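Local coordinates for LPS-assembly lipoprotein (Caulobacter crescentus, PDB 4KWY), which probably serves, as a lipoprotein of the LptE family, in the assembly of lipopolysaccharide at the outer membrane, at residues S12-A18 and A42-L48; G20-L26 and V50-F55; R67-S73 and D93-D99; A85-K89 and D129-W133. All blocks are in the same frame, centred on the assembly; numbering follows the deposited sequence.

Contact 1: residues S12-A18 and A42-L48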
loop_
_atom_site.group_PDB
_atom_site.type_symbol
_atom_site.label_atom_id
_atom_site.label_comp_id
_atom_site.label_asym_id
_atom_site.label_seq_id
_atom_site.Cartn_x
_atom_site.Cartn_y
_atom_site.Cartn_z
ATOM N N SER A 12 -8.435 -11.367 7.877
ATOM C CA SER A 12 -9.282 -10.763 8.926
ATOM C C SER A 12 -8.959 -9.256 9.086
ATOM O O SER A 12 -9.663 -8.554 9.810
ATOM C CB SER A 12 -9.132 -11.495 10.259
ATOM O OG SER A 12 -7.902 -11.198 10.902
ATOM N N ILE A 13 -7.909 -8.762 8.389
ATOM C CA ILE A 13 -7.475 -7.359 8.437
ATOM C C ILE A 13 -8.251 -6.516 7.401
ATOM O O ILE A 13 -8.152 -6.731 6.186
ATOM C CB ILE A 13 -5.941 -7.198 8.261
ATOM C CG1 ILE A 13 -5.144 -7.953 9.344
ATOM C CG2 ILE A 13 -5.556 -5.735 8.239
ATOM C CD1 ILE A 13 -3.605 -8.086 9.059
ATOM N N GLU A 14 -8.979 -5.522 7.900
ATOM C CA GLU A 14 -9.711 -4.590 7.060
ATOM C C GLU A 14 -8.901 -3.318 6.915
ATOM O O GLU A 14 -8.587 -2.652 7.906
ATOM C CB GLU A 14 -11.071 -4.302 7.662
ATOM C CG GLU A 14 -12.034 -3.646 6.703
ATOM C CD GLU A 14 -13.380 -3.457 7.361
ATOM O OE1 GLU A 14 -14.156 -4.439 7.437
ATOM O OE2 GLU A 14 -13.626 -2.339 7.867
ATOM N N THR A 15 -8.563 -2.990 5.679
ATOM C CA THR A 15 -7.721 -1.849 5.330
ATOM C C THR A 15 -8.591 -0.620 5.143
ATOM O O THR A 15 -9.603 -0.660 4.444
ATOM C CB THR A 15 -6.855 -2.203 4.127
ATOM O OG1 THR A 15 -6.307 -3.494 4.377
ATOM C CG2 THR A 15 -5.706 -1.222 3.912
ATOM N N VAL A 16 -8.221 0.440 5.863
ATOM C CA VAL A 16 -8.879 1.752 5.930
ATOM C C VAL A 16 -7.908 2.813 5.382
ATOM O O VAL A 16 -6.751 2.912 5.806
ATOM C CB VAL A 16 -9.354 2.132 7.379
ATOM C CG1 VAL A 16 -10.269 3.349 7.368
ATOM C CG2 VAL A 16 -10.038 0.970 8.086
ATOM N N ALA A 17 -8.402 3.618 4.472
ATOM C CA ALA A 17 -7.636 4.712 3.922
ATOM C C ALA A 17 -8.525 5.928 3.756
ATOM O O ALA A 17 -9.723 5.812 3.440
ATOM C CB ALA A 17 -7.016 4.314 2.587
ATOM N N ALA A 18 -7.935 7.098 3.980
ATOM C CA ALA A 18 -8.615 8.352 3.757
ATOM C C ALA A 18 -8.609 8.660 2.248
ATOM O O ALA A 18 -7.829 8.056 1.499
ATOM C CB ALA A 18 -7.925 9.460 4.540
ATOM N N ALA A 42 -14.071 -8.426 10.569
ATOM C CA ALA A 42 -12.738 -7.859 10.738
ATOM C C ALA A 42 -12.266 -8.010 12.176
ATOM O O ALA A 42 -13.021 -7.736 13.094
ATOM C CB ALA A 42 -12.741 -6.388 10.335
ATOM N N ALA A 43 -11.029 -8.477 12.359
ATOM C CA ALA A 43 -10.373 -8.614 13.656
ATOM C C ALA A 43 -9.443 -7.430 13.874
ATOM O O ALA A 43 -9.198 -7.034 15.008
ATOM C CB ALA A 43 -9.592 -9.911 13.703
ATOM N N TYR A 44 -8.924 -6.871 12.777
ATOM C CA TYR A 44 -8.023 -5.731 12.803
ATOM C C TYR A 44 -8.428 -4.677 11.815
ATOM O O TYR A 44 -8.953 -4.994 10.739
ATOM C CB TYR A 44 -6.568 -6.145 12.472
ATOM C CG TYR A 44 -5.984 -7.178 13.400
ATOM C CD1 TYR A 44 -5.512 -6.824 14.663
ATOM C CD2 TYR A 44 -5.904 -8.515 13.022
ATOM C CE1 TYR A 44 -4.989 -7.778 15.535
ATOM C CE2 TYR A 44 -5.378 -9.478 13.880
ATOM C CZ TYR A 44 -4.922 -9.105 15.136
ATOM O OH TYR A 44 -4.434 -10.058 15.995
ATOM N N LYS A 45 -8.110 -3.410 12.153
ATOM C CA LYS A 45 -8.306 -2.266 11.266
ATOM C C LYS A 45 -6.939 -1.731 10.908
ATOM O O LYS A 45 -6.167 -1.367 11.790
ATOM C CB LYS A 45 -9.206 -1.188 11.881
ATOM C CG LYS A 45 -10.652 -1.636 12.086
ATOM C CD LYS A 45 -11.515 -1.451 10.839
ATOM C CE LYS A 45 -12.941 -1.888 11.082
ATOM N NZ LYS A 45 -13.924 -0.924 10.517
ATOM N N LEU A 46 -6.590 -1.785 9.628
ATOM C CA LEU A 46 -5.310 -1.267 9.185
ATOM C C LEU A 46 -5.528 0.117 8.589
ATOM O O LEU A 46 -6.128 0.234 7.520
ATOM C CB LEU A 46 -4.607 -2.225 8.187
ATOM C CG LEU A 46 -3.283 -1.726 7.598
ATOM C CD1 LEU A 46 -2.240 -1.537 8.666
ATOM C CD2 LEU A 46 -2.776 -2.667 6.528
ATOM N N TYR A 47 -5.008 1.155 9.273
ATOM C CA TYR A 47 -5.110 2.556 8.848
ATOM C C TYR A 47 -3.910 2.980 8.059
ATOM O O TYR A 47 -2.800 2.946 8.585
ATOM C CB TYR A 47 -5.258 3.468 10.055
ATOM C CG TYR A 47 -6.680 3.597 10.471
ATOM C CD1 TYR A 47 -7.236 2.719 11.395
ATOM C CD2 TYR A 47 -7.478 4.628 9.982
ATOM C CE1 TYR A 47 -8.539 2.888 11.854
ATOM C CE2 TYR A 47 -8.791 4.783 10.403
ATOM C CZ TYR A 47 -9.321 3.906 11.334
ATOM O OH TYR A 47 -10.631 4.057 11.720
ATOM N N LEU A 48 -4.133 3.427 6.822
ATOM C CA LEU A 48 -3.044 3.850 5.960
ATOM C C LEU A 48 -2.966 5.355 5.869
ATOM O O LEU A 48 -3.986 5.984 5.621
ATOM C CB LEU A 48 -3.237 3.279 4.553
ATOM C CG LEU A 48 -3.410 1.792 4.395
ATOM C CD1 LEU A 48 -3.740 1.498 2.959
ATOM C CD2 LEU A 48 -2.148 1.043 4.799
#
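Glu14 and Lys45 pair across two neighbouring parallel strands, 13-17 and 44-50, the two outer arms of a beta-alpha-beta unit whose connecting helix is 21-34. Backbone hydrogen bonds join the strands. Glu14 takes part twice: its N donates to Tyr44 O and its O accepts from Leu46 N at 2.8 Å. Val16 repeats the pattern, with N bonded to Leu46 O at 2.7 Å and O receiving Leu48 N. Just ahead of the strands, Ser12 O accepts Ala43 N, while Tyr44 N adds a weak, longer bond to the same oxygen.

The charged pair lies on the sheet face of Glu14, Val16, Lys45 and Tyr47. Lys45 bends at its second torsion (chi2 -85°), which swings NZ over to Glu14 OE2 at 3.0 Å, on the syn side but out of the carboxylate plane. Shortening Lys45 to an alanine is likely to leave the Glu14 carboxylate without its cross-strand charge partner and Val16 CG2 without the cover of CD.

Apolar contacts fill the other face, where Ile13 CG2 meets Leu46 CB at 3.6 Å and Thr15 CG2 meets Leu48 CD1; helix 21-34 packs on Thr15 and Leu48, helix 104-135 on Ile13 and Leu46. Back beside the salt bridge, Val16 and Tyr47 run side by side, and Val16 CB sits over one face of the Tyr47 ring, 4.1 Å from its centroid.

Contact 2: residues G20-L26 and V50-F55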
loop_
_atom_site.group_PDB
_atom_site.type_symbol
_atom_site.label_atom_id
_atom_site.label_comp_id
_atom_site.label_asym_id
_atom_site.label_seq_id
_atom_site.Cartn_x
_atom_site.Cartn_y
_atom_site.Cartn_z
ATOM N N GLY A 20 -7.934 9.697 -1.325
ATOM C CA GLY A 20 -6.673 9.890 -2.023
ATOM C C GLY A 20 -6.370 8.786 -3.005
ATOM O O GLY A 20 -6.751 7.641 -2.763
ATOM N N ARG A 21 -5.654 9.108 -4.114
ATOM C CA ARG A 21 -5.314 8.096 -5.124
ATOM C C ARG A 21 -4.387 7.011 -4.535
ATOM O O ARG A 21 -4.676 5.829 -4.715
ATOM C CB ARG A 21 -4.716 8.689 -6.414
ATOM C CG ARG A 21 -4.545 7.595 -7.471
ATOM C CD ARG A 21 -4.605 8.060 -8.900
ATOM N NE ARG A 21 -3.737 7.236 -9.740
ATOM C CZ ARG A 21 -4.125 6.133 -10.369
ATOM N NH1 ARG A 21 -5.388 5.724 -10.293
ATOM N NH2 ARG A 21 -3.251 5.423 -11.073
ATOM N N GLY A 22 -3.348 7.427 -3.804
ATOM C CA GLY A 22 -2.399 6.539 -3.138
ATOM C C GLY A 22 -3.027 5.568 -2.160
ATOM O O GLY A 22 -2.784 4.363 -2.247
ATOM N N GLY A 23 -3.868 6.080 -1.255
ATOM C CA GLY A 23 -4.576 5.246 -0.290
ATOM C C GLY A 23 -5.571 4.336 -0.973
ATOM O O GLY A 23 -5.754 3.191 -0.548
ATOM N N TYR A 24 -6.208 4.829 -2.065
ATOM C CA TYR A 24 -7.137 4.018 -2.849
ATOM C C TYR A 24 -6.386 2.860 -3.499
ATOM O O TYR A 24 -6.802 1.722 -3.348
ATOM C CB TYR A 24 -7.878 4.864 -3.908
ATOM C CG TYR A 24 -8.764 4.062 -4.844
ATOM C CD1 TYR A 24 -10.038 3.646 -4.452
ATOM C CD2 TYR A 24 -8.334 3.727 -6.128
ATOM C CE1 TYR A 24 -10.856 2.904 -5.311
ATOM C CE2 TYR A 24 -9.138 2.979 -6.992
ATOM C CZ TYR A 24 -10.403 2.578 -6.585
ATOM O OH TYR A 24 -11.191 1.852 -7.453
ATOM N N LEU A 25 -5.276 3.147 -4.200
ATOM C CA LEU A 25 -4.453 2.135 -4.868
ATOM C C LEU A 25 -3.826 1.164 -3.860
ATOM O O LEU A 25 -3.875 -0.044 -4.079
ATOM C CB LEU A 25 -3.357 2.772 -5.742
ATOM C CG LEU A 25 -3.782 3.511 -7.032
ATOM C CD1 LEU A 25 -2.573 4.122 -7.720
ATOM C CD2 LEU A 25 -4.496 2.583 -8.027
ATOM N N LEU A 26 -3.260 1.682 -2.755
ATOM C CA LEU A 26 -2.637 0.841 -1.734
ATOM C C LEU A 26 -3.667 -0.052 -1.073
ATOM O O LEU A 26 -3.392 -1.227 -0.900
ATOM C CB LEU A 26 -1.853 1.668 -0.679
ATOM C CG LEU A 26 -1.096 0.870 0.410
ATOM C CD1 LEU A 26 -0.227 -0.209 -0.176
ATOM C CD2 LEU A 26 -0.281 1.746 1.253
ATOM N N VAL A 50 -1.023 7.733 3.589
ATOM C CA VAL A 50 -0.185 7.974 2.428
ATOM C C VAL A 50 0.043 9.474 2.316
ATOM O O VAL A 50 -0.893 10.259 2.486
ATOM C CB VAL A 50 -0.774 7.383 1.105
ATOM C CG1 VAL A 50 0.181 7.623 -0.077
ATOM C CG2 VAL A 50 -1.054 5.886 1.251
ATOM N N ASN A 51 1.296 9.862 1.972
ATOM C CA ASN A 51 1.651 11.241 1.651
ATOM C C ASN A 51 1.191 11.431 0.203
ATOM O O ASN A 51 1.899 11.077 -0.746
ATOM C CB ASN A 51 3.147 11.466 1.856
ATOM C CG ASN A 51 3.585 12.884 1.661
ATOM O OD1 ASN A 51 2.979 13.665 0.918
ATOM N ND2 ASN A 51 4.667 13.242 2.319
ATOM N N GLU A 52 -0.056 11.863 0.053
ATOM C CA GLU A 52 -0.753 11.979 -1.228
ATOM C C GLU A 52 -0.178 13.045 -2.160
ATOM O O GLU A 52 -0.229 12.866 -3.389
ATOM C CB GLU A 52 -2.245 12.245 -0.993
ATOM C CG GLU A 52 -2.980 11.075 -0.356
ATOM C CD GLU A 52 -3.148 9.807 -1.170
ATOM O OE1 GLU A 52 -2.694 9.768 -2.337
ATOM O OE2 GLU A 52 -3.747 8.845 -0.635
ATOM N N GLN A 53 0.352 14.145 -1.581
ATOM C CA GLN A 53 0.949 15.198 -2.389
ATOM C C GLN A 53 2.224 14.665 -3.032
ATOM O O GLN A 53 2.375 14.824 -4.251
ATOM C CB GLN A 53 1.181 16.493 -1.597
ATOM C CG GLN A 53 -0.107 17.332 -1.460
ATOM C CD GLN A 53 0.113 18.816 -1.200
ATOM O OE1 GLN A 53 1.047 19.449 -1.717
ATOM N NE2 GLN A 53 -0.792 19.425 -0.442
ATOM N N ARG A 54 3.083 13.952 -2.249
ATOM C CA ARG A 54 4.337 13.331 -2.732
ATOM C C ARG A 54 4.047 12.238 -3.771
ATOM O O ARG A 54 4.782 12.100 -4.747
ATOM C CB ARG A 54 5.167 12.757 -1.562
ATOM C CG ARG A 54 6.518 12.131 -1.959
ATOM C CD ARG A 54 7.305 11.652 -0.768
ATOM N NE ARG A 54 7.673 12.762 0.109
ATOM C CZ ARG A 54 7.885 12.652 1.413
ATOM N NH1 ARG A 54 7.763 11.478 2.016
ATOM N NH2 ARG A 54 8.213 13.718 2.130
ATOM N N PHE A 55 2.967 11.500 -3.578
ATOM C CA PHE A 55 2.598 10.428 -4.483
ATOM C C PHE A 55 2.040 10.936 -5.841
ATOM O O PHE A 55 2.171 10.236 -6.850
ATOM C CB PHE A 55 1.579 9.508 -3.803
ATOM C CG PHE A 55 1.298 8.230 -4.558
ATOM C CD1 PHE A 55 2.267 7.246 -4.677
ATOM C CD2 PHE A 55 0.058 8.009 -5.143
ATOM C CE1 PHE A 55 2.002 6.064 -5.367
ATOM C CE2 PHE A 55 -0.206 6.818 -5.835
ATOM C CZ PHE A 55 0.763 5.848 -5.919
#
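A single carboxylate, that of Glu52, grips two successive backbone amides in the first turn of another helix. Reaching over from the start of the short helix 52-56, it bonds the amides that open helix 21-34, just after the N-cap residue Gly20. OE1 accepts from Gly22 N and OE2 from Gly23 N, each at 2.8 Å and each through the syn lone pair. A bend at the second torsion of Glu52 (chi2 -68°) turns the carboxylate toward these amides, and the positive end of the helix dipole would probably stabilise its charge. With an alanine at Glu52, both amides would be likely to lose these acceptors, and a gap would open beside Gly20.

Gly22 lets the two elements come close: a side chain there would run into Glu52 OE1 and Val50 CG1. The Phe55 ring instead comes to 3.5 Å from Gly22 CA with its CE2. Val50 CG2 lies 3.8 Å from Gly23 N, and Leu25 points its CD1 at the edge of the Phe55 ring, 4.1 Å from CE2.

Contact 3: residues R67-S73 and D93-D99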
loop_
_atom_site.group_PDB
_atom_site.type_symbol
_atom_site.label_atom_id
_atom_site.label_comp_id
_atom_site.label_asym_id
_atom_site.label_seq_id
_atom_site.Cartn_x
_atom_site.Cartn_y
_atom_site.Cartn_z
ATOM N N ARG A 67 12.027 10.558 -18.036
ATOM C CA ARG A 67 12.086 9.553 -16.962
ATOM C C ARG A 67 11.722 10.247 -15.652
ATOM O O ARG A 67 12.243 11.319 -15.351
ATOM C CB ARG A 67 13.424 8.783 -16.836
ATOM C CG ARG A 67 13.398 7.802 -15.617
ATOM C CD ARG A 67 14.543 6.810 -15.496
ATOM N NE ARG A 67 14.575 5.909 -16.650
ATOM C CZ ARG A 67 15.684 5.407 -17.173
ATOM N NH1 ARG A 67 16.861 5.658 -16.618
ATOM N NH2 ARG A 67 15.628 4.649 -18.258
ATOM N N PHE A 68 10.829 9.649 -14.882
ATOM C CA PHE A 68 10.367 10.250 -13.642
ATOM C C PHE A 68 10.519 9.314 -12.479
ATOM O O PHE A 68 10.459 8.105 -12.677
ATOM C CB PHE A 68 8.890 10.634 -13.788
ATOM C CG PHE A 68 8.649 11.868 -14.614
ATOM C CD1 PHE A 68 8.636 11.806 -16.007
ATOM C CD2 PHE A 68 8.442 13.097 -14.005
ATOM C CE1 PHE A 68 8.448 12.961 -16.770
ATOM C CE2 PHE A 68 8.278 14.254 -14.769
ATOM C CZ PHE A 68 8.259 14.174 -16.141
ATOM N N GLU A 69 10.719 9.870 -11.261
ATOM C CA GLU A 69 10.773 9.087 -10.028
ATOM C C GLU A 69 9.586 9.458 -9.174
ATOM O O GLU A 69 9.290 10.628 -8.972
ATOM C CB GLU A 69 12.075 9.219 -9.241
ATOM C CG GLU A 69 12.159 8.174 -8.128
ATOM C CD GLU A 69 13.427 8.135 -7.297
ATOM O OE1 GLU A 69 13.602 9.032 -6.440
ATOM O OE2 GLU A 69 14.210 7.169 -7.450
ATOM N N LEU A 70 8.883 8.446 -8.707
ATOM C CA LEU A 70 7.701 8.596 -7.905
ATOM C C LEU A 70 7.924 7.902 -6.569
ATOM O O LEU A 70 8.460 6.795 -6.516
ATOM C CB LEU A 70 6.584 7.967 -8.704
ATOM C CG LEU A 70 5.192 8.082 -8.174
ATOM C CD1 LEU A 70 4.533 9.352 -8.667
ATOM C CD2 LEU A 70 4.426 6.938 -8.689
ATOM N N ARG A 71 7.563 8.585 -5.487
ATOM C CA ARG A 71 7.778 8.080 -4.145
ATOM C C ARG A 71 6.482 7.896 -3.382
ATOM O O ARG A 71 5.633 8.782 -3.345
ATOM C CB ARG A 71 8.709 9.009 -3.376
ATOM C CG ARG A 71 9.231 8.380 -2.108
ATOM C CD ARG A 71 10.427 9.124 -1.611
ATOM N NE ARG A 71 10.637 8.876 -0.188
ATOM C CZ ARG A 71 10.870 9.824 0.711
ATOM N NH1 ARG A 71 10.911 11.099 0.345
ATOM N NH2 ARG A 71 11.063 9.504 1.984
HETATM N N MSE A 72 6.323 6.708 -2.813
HETATM C CA MSE A 72 5.169 6.422 -1.988
HETATM C C MSE A 72 5.658 6.248 -0.554
HETATM O O MSE A 72 6.369 5.286 -0.245
HETATM C CB MSE A 72 4.367 5.211 -2.466
HETATM C CG MSE A 72 3.140 4.984 -1.571
HETATM SE SE MSE A 72 2.066 3.543 -2.135
HETATM C CE MSE A 72 0.492 4.519 -2.351
ATOM N N SER A 73 5.244 7.186 0.313
ATOM C CA SER A 73 5.557 7.203 1.737
ATOM C C SER A 73 4.292 6.920 2.503
ATOM O O SER A 73 3.280 7.603 2.300
ATOM C CB SER A 73 6.138 8.549 2.129
ATOM O OG SER A 73 7.294 8.799 1.357
ATOM N N ASP A 93 8.360 3.060 2.702
ATOM C CA ASP A 93 8.793 4.020 1.693
ATOM C C ASP A 93 9.194 3.260 0.460
ATOM O O ASP A 93 10.132 2.475 0.507
ATOM C CB ASP A 93 9.967 4.865 2.204
ATOM C CG ASP A 93 9.613 6.310 2.469
ATOM O OD1 ASP A 93 9.518 7.083 1.494
ATOM O OD2 ASP A 93 9.514 6.685 3.658
ATOM N N VAL A 94 8.465 3.464 -0.639
ATOM C CA VAL A 94 8.725 2.784 -1.906
ATOM C C VAL A 94 8.997 3.826 -3.011
ATOM O O VAL A 94 8.295 4.842 -3.084
ATOM C CB VAL A 94 7.528 1.858 -2.266
ATOM C CG1 VAL A 94 7.677 1.293 -3.679
ATOM C CG2 VAL A 94 7.400 0.720 -1.261
ATOM N N SER A 95 9.965 3.540 -3.889
ATOM C CA SER A 95 10.279 4.393 -5.045
ATOM C C SER A 95 10.220 3.608 -6.324
ATOM O O SER A 95 10.679 2.481 -6.364
ATOM C CB SER A 95 11.659 5.021 -4.913
ATOM O OG SER A 95 11.534 6.148 -4.068
ATOM N N VAL A 96 9.625 4.202 -7.362
ATOM C CA VAL A 96 9.544 3.646 -8.706
ATOM C C VAL A 96 9.938 4.733 -9.710
ATOM O O VAL A 96 9.891 5.937 -9.404
ATOM C CB VAL A 96 8.156 3.036 -9.059
ATOM C CG1 VAL A 96 7.793 1.898 -8.134
ATOM C CG2 VAL A 96 7.053 4.088 -9.087
ATOM N N THR A 97 10.334 4.298 -10.904
ATOM C CA THR A 97 10.590 5.155 -12.037
ATOM C C THR A 97 9.608 4.753 -13.138
ATOM O O THR A 97 9.099 3.624 -13.149
ATOM C CB THR A 97 12.046 5.131 -12.514
ATOM O OG1 THR A 97 12.372 3.840 -12.999
ATOM C CG2 THR A 97 13.045 5.631 -11.461
ATOM N N TYR A 98 9.289 5.700 -14.020
ATOM C CA TYR A 98 8.473 5.457 -15.203
ATOM C C TYR A 98 9.029 6.288 -16.286
ATOM O O TYR A 98 9.571 7.376 -16.036
ATOM C CB TYR A 98 6.957 5.670 -15.014
ATOM C CG TYR A 98 6.525 7.058 -14.602
ATOM C CD1 TYR A 98 6.213 8.026 -15.556
ATOM C CD2 TYR A 98 6.357 7.386 -13.255
ATOM C CE1 TYR A 98 5.766 9.295 -15.180
ATOM C CE2 TYR A 98 5.931 8.659 -12.867
ATOM C CZ TYR A 98 5.618 9.603 -13.832
ATOM O OH TYR A 98 5.225 10.862 -13.468
ATOM N N ASP A 99 8.988 5.730 -17.485
ATOM C CA ASP A 99 9.503 6.424 -18.636
ATOM C C ASP A 99 8.320 6.981 -19.410
ATOM O O ASP A 99 7.630 6.244 -20.110
ATOM C CB ASP A 99 10.411 5.499 -19.472
ATOM C CG ASP A 99 11.860 5.453 -18.998
ATOM O OD1 ASP A 99 12.082 5.329 -17.789
ATOM O OD2 ASP A 99 12.762 5.502 -19.849
#
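Phe68 and Tyr98 are partners in a hydrogen-bonded pair of the antiparallel hairpin formed by strands 67-80 and 86-99. Their ring planes are only 10° apart but slid so far that the rings barely overlap; what lies over the Tyr98 ring is Phe68 CB, 3.7 Å from the centroid. Tyr98 owes this to its first torsion (chi1 60°), which sets CG between the backbone N and the carbonyl carbon and folds the ring across to the neighbouring strand. On the same face Leu70 and Val96 lie side by side, CD2 to CG2 at 3.9 Å.

The opposite face carries charge. Arg67 sends NE almost straight at Asp99 OD1 (2.8 Å, N-H...O 175°), the oxygen lying in the guanidinium plane at its edge, although the two planes are turned well apart; a weak NH2 bond reaches OD2. Arg71, extended from CG to NE, meets Asp93 less squarely: NE is 2.7 Å from OD1, which stands tilted from the guanidinium plane. Ser73 OG, itself bonded to Arg54, donates to this OD1, so NE and OG hold it from opposite faces, with a weak bond from NH2 besides; OD2 is salt-bridged to Arg91.

Along the backbone, Glu69 bonds to Val59 of strand 59-60, Arg67 to Leu61 just beyond it, and Ser73 to Asn51. Helix 104-135 packs against the Leu70, Met72, Val94 and Tyr98 side, bringing in Gln115, Ala122, Glu121 and Gln111 in turn.

Contact 4: residues A85-K89 and D129-W133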
loop_
_atom_site.group_PDB
_atom_site.type_symbol
_atom_site.label_atom_id
_atom_site.label_comp_id
_atom_site.label_asym_id
_atom_site.label_seq_id
_atom_site.Cartn_x
_atom_site.Cartn_y
_atom_site.Cartn_z
ATOM N N ALA A 85 -7.336 -0.391 20.130
ATOM C CA ALA A 85 -5.967 -0.340 20.624
ATOM C C ALA A 85 -5.025 -0.621 19.466
ATOM O O ALA A 85 -5.280 -1.521 18.659
ATOM C CB ALA A 85 -5.759 -1.342 21.759
ATOM N N GLU A 86 -3.953 0.167 19.380
ATOM C CA GLU A 86 -2.913 0.005 18.384
ATOM C C GLU A 86 -2.070 -1.196 18.805
ATOM O O GLU A 86 -1.502 -1.196 19.902
ATOM C CB GLU A 86 -2.117 1.300 18.272
ATOM C CG GLU A 86 -1.153 1.352 17.100
ATOM C CD GLU A 86 -0.061 2.375 17.348
ATOM O OE1 GLU A 86 -0.370 3.590 17.340
ATOM O OE2 GLU A 86 1.076 1.961 17.672
ATOM N N VAL A 87 -2.066 -2.255 17.974
ATOM C CA VAL A 87 -1.395 -3.517 18.303
ATOM C C VAL A 87 -0.092 -3.688 17.540
ATOM O O VAL A 87 0.735 -4.540 17.920
ATOM C CB VAL A 87 -2.321 -4.754 18.115
ATOM C CG1 VAL A 87 -3.444 -4.747 19.141
ATOM C CG2 VAL A 87 -2.867 -4.873 16.695
ATOM N N HIS A 88 0.102 -2.860 16.491
ATOM C CA HIS A 88 1.269 -2.851 15.609
ATOM C C HIS A 88 1.228 -1.625 14.714
ATOM O O HIS A 88 0.151 -1.137 14.368
ATOM C CB HIS A 88 1.299 -4.144 14.760
ATOM C CG HIS A 88 2.581 -4.394 14.018
ATOM N ND1 HIS A 88 3.820 -4.256 14.635
ATOM C CD2 HIS A 88 2.774 -4.820 12.746
ATOM C CE1 HIS A 88 4.717 -4.542 13.705
ATOM N NE2 HIS A 88 4.137 -4.899 12.556
ATOM N N LYS A 89 2.397 -1.131 14.331
ATOM C CA LYS A 89 2.507 -0.002 13.403
ATOM C C LYS A 89 3.761 -0.157 12.481
ATOM O O LYS A 89 4.537 -1.125 12.605
ATOM C CB LYS A 89 2.474 1.348 14.159
ATOM C CG LYS A 89 3.748 1.840 14.823
ATOM C CD LYS A 89 3.462 3.224 15.390
ATOM C CE LYS A 89 4.671 3.963 15.908
ATOM N NZ LYS A 89 4.301 5.278 16.518
ATOM N N ASP A 129 5.356 -7.766 6.464
ATOM C CA ASP A 129 5.525 -7.241 7.824
ATOM C C ASP A 129 4.370 -7.723 8.767
ATOM O O ASP A 129 4.634 -8.159 9.892
ATOM C CB ASP A 129 5.593 -5.718 7.762
ATOM C CG ASP A 129 5.977 -5.031 9.040
ATOM O OD1 ASP A 129 5.173 -5.071 9.995
ATOM O OD2 ASP A 129 7.039 -4.374 9.057
ATOM N N LEU A 130 3.128 -7.697 8.275
ATOM C CA LEU A 130 1.944 -8.152 9.008
ATOM C C LEU A 130 1.926 -9.679 9.152
ATOM O O LEU A 130 1.495 -10.181 10.200
ATOM C CB LEU A 130 0.660 -7.709 8.318
ATOM C CG LEU A 130 0.333 -6.231 8.266
ATOM C CD1 LEU A 130 -0.815 -6.013 7.336
ATOM C CD2 LEU A 130 -0.047 -5.676 9.615
ATOM N N ALA A 131 2.361 -10.422 8.091
ATOM C CA ALA A 131 2.421 -11.898 8.101
ATOM C C ALA A 131 3.444 -12.380 9.112
ATOM O O ALA A 131 3.211 -13.395 9.761
ATOM C CB ALA A 131 2.756 -12.440 6.726
ATOM N N THR A 132 4.540 -11.617 9.279
ATOM C CA THR A 132 5.621 -11.850 10.240
ATOM C C THR A 132 5.075 -11.629 11.652
ATOM O O THR A 132 5.399 -12.380 12.566
ATOM C CB THR A 132 6.819 -10.921 9.906
ATOM O OG1 THR A 132 7.252 -11.186 8.567
ATOM C CG2 THR A 132 8.010 -11.096 10.861
ATOM N N TRP A 133 4.230 -10.615 11.814
ATOM C CA TRP A 133 3.610 -10.252 13.094
ATOM C C TRP A 133 2.551 -11.323 13.534
ATOM O O TRP A 133 2.610 -11.803 14.668
ATOM C CB TRP A 133 3.022 -8.836 12.975
ATOM C CG TRP A 133 2.507 -8.294 14.262
ATOM C CD1 TRP A 133 3.229 -7.713 15.263
ATOM C CD2 TRP A 133 1.141 -8.260 14.676
ATOM N NE1 TRP A 133 2.393 -7.331 16.286
ATOM C CE2 TRP A 133 1.105 -7.662 15.956
ATOM C CE3 TRP A 133 -0.058 -8.730 14.109
ATOM C CZ2 TRP A 133 -0.085 -7.501 16.667
ATOM C CZ3 TRP A 133 -1.238 -8.571 14.818
ATOM C CH2 TRP A 133 -1.243 -7.962 16.077
HETATM O O HOH W 1 6.534 -2.822 11.138
#
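Strand 86-89 and helix 129-133 pass at 131°, their axes 10.3 Å apart at the closest, with His88 and Trp133 nearest across the gap. This is a helix packed on a sheet, and the strand carries a classic beta bulge here: Val87 and His88 both face Leu78 on the adjacent strand. Within the bulge, His88 points its side chain toward the helix.

The His88 ring forms an offset stack with the five-membered ring of Trp133, centroids 4.0 Å apart and planes at 11°, with Trp133 CD1 over the centre of the imidazole. With Trp133 CG anti to the backbone N (chi1 -173°), the indole extends toward the strand, and its CH2 meets Val87 CG2 at 3.5 Å.

At the imidazole edge, NE2 donates to Asp129 OD1 at 2.8 Å, nearly in the ring plane, a His-carboxylate bond that fixes the ring's rotation. Tyr44 meets the indole with its ring steeply inclined. A water donates to Asp129 OD2 at 2.6 Å and to Lys89 O at 3.0 Å, bridging helix and strand.

In the fold
Contacts 1 and 2 interleave along the chain: strand 13-17, helix 21-34, strand 44-50 and helix 52-56 follow one another, and their centres lie about 16 Å apart. Contacts 3 and 4 come later and interleave too, sharing strand 86-99; contact 4 adds the long helix 104-135. Strand 67-80 pairs with strand 44-50, so contacts 1 and 3 reach the same mixed sheet from opposite sides of the chain's centre, their own centres about 25 Å apart. Contact 4, its centre about 11 Å from that of contact 1, touches it through Tyr44 against Trp133 and Val87, and Ile13 and Leu46 against Leu130. Contact 2 touches contact 3 through Arg54 and Ser73. One sheet with helices packed on it thus links all four into one elongated alpha/beta fold.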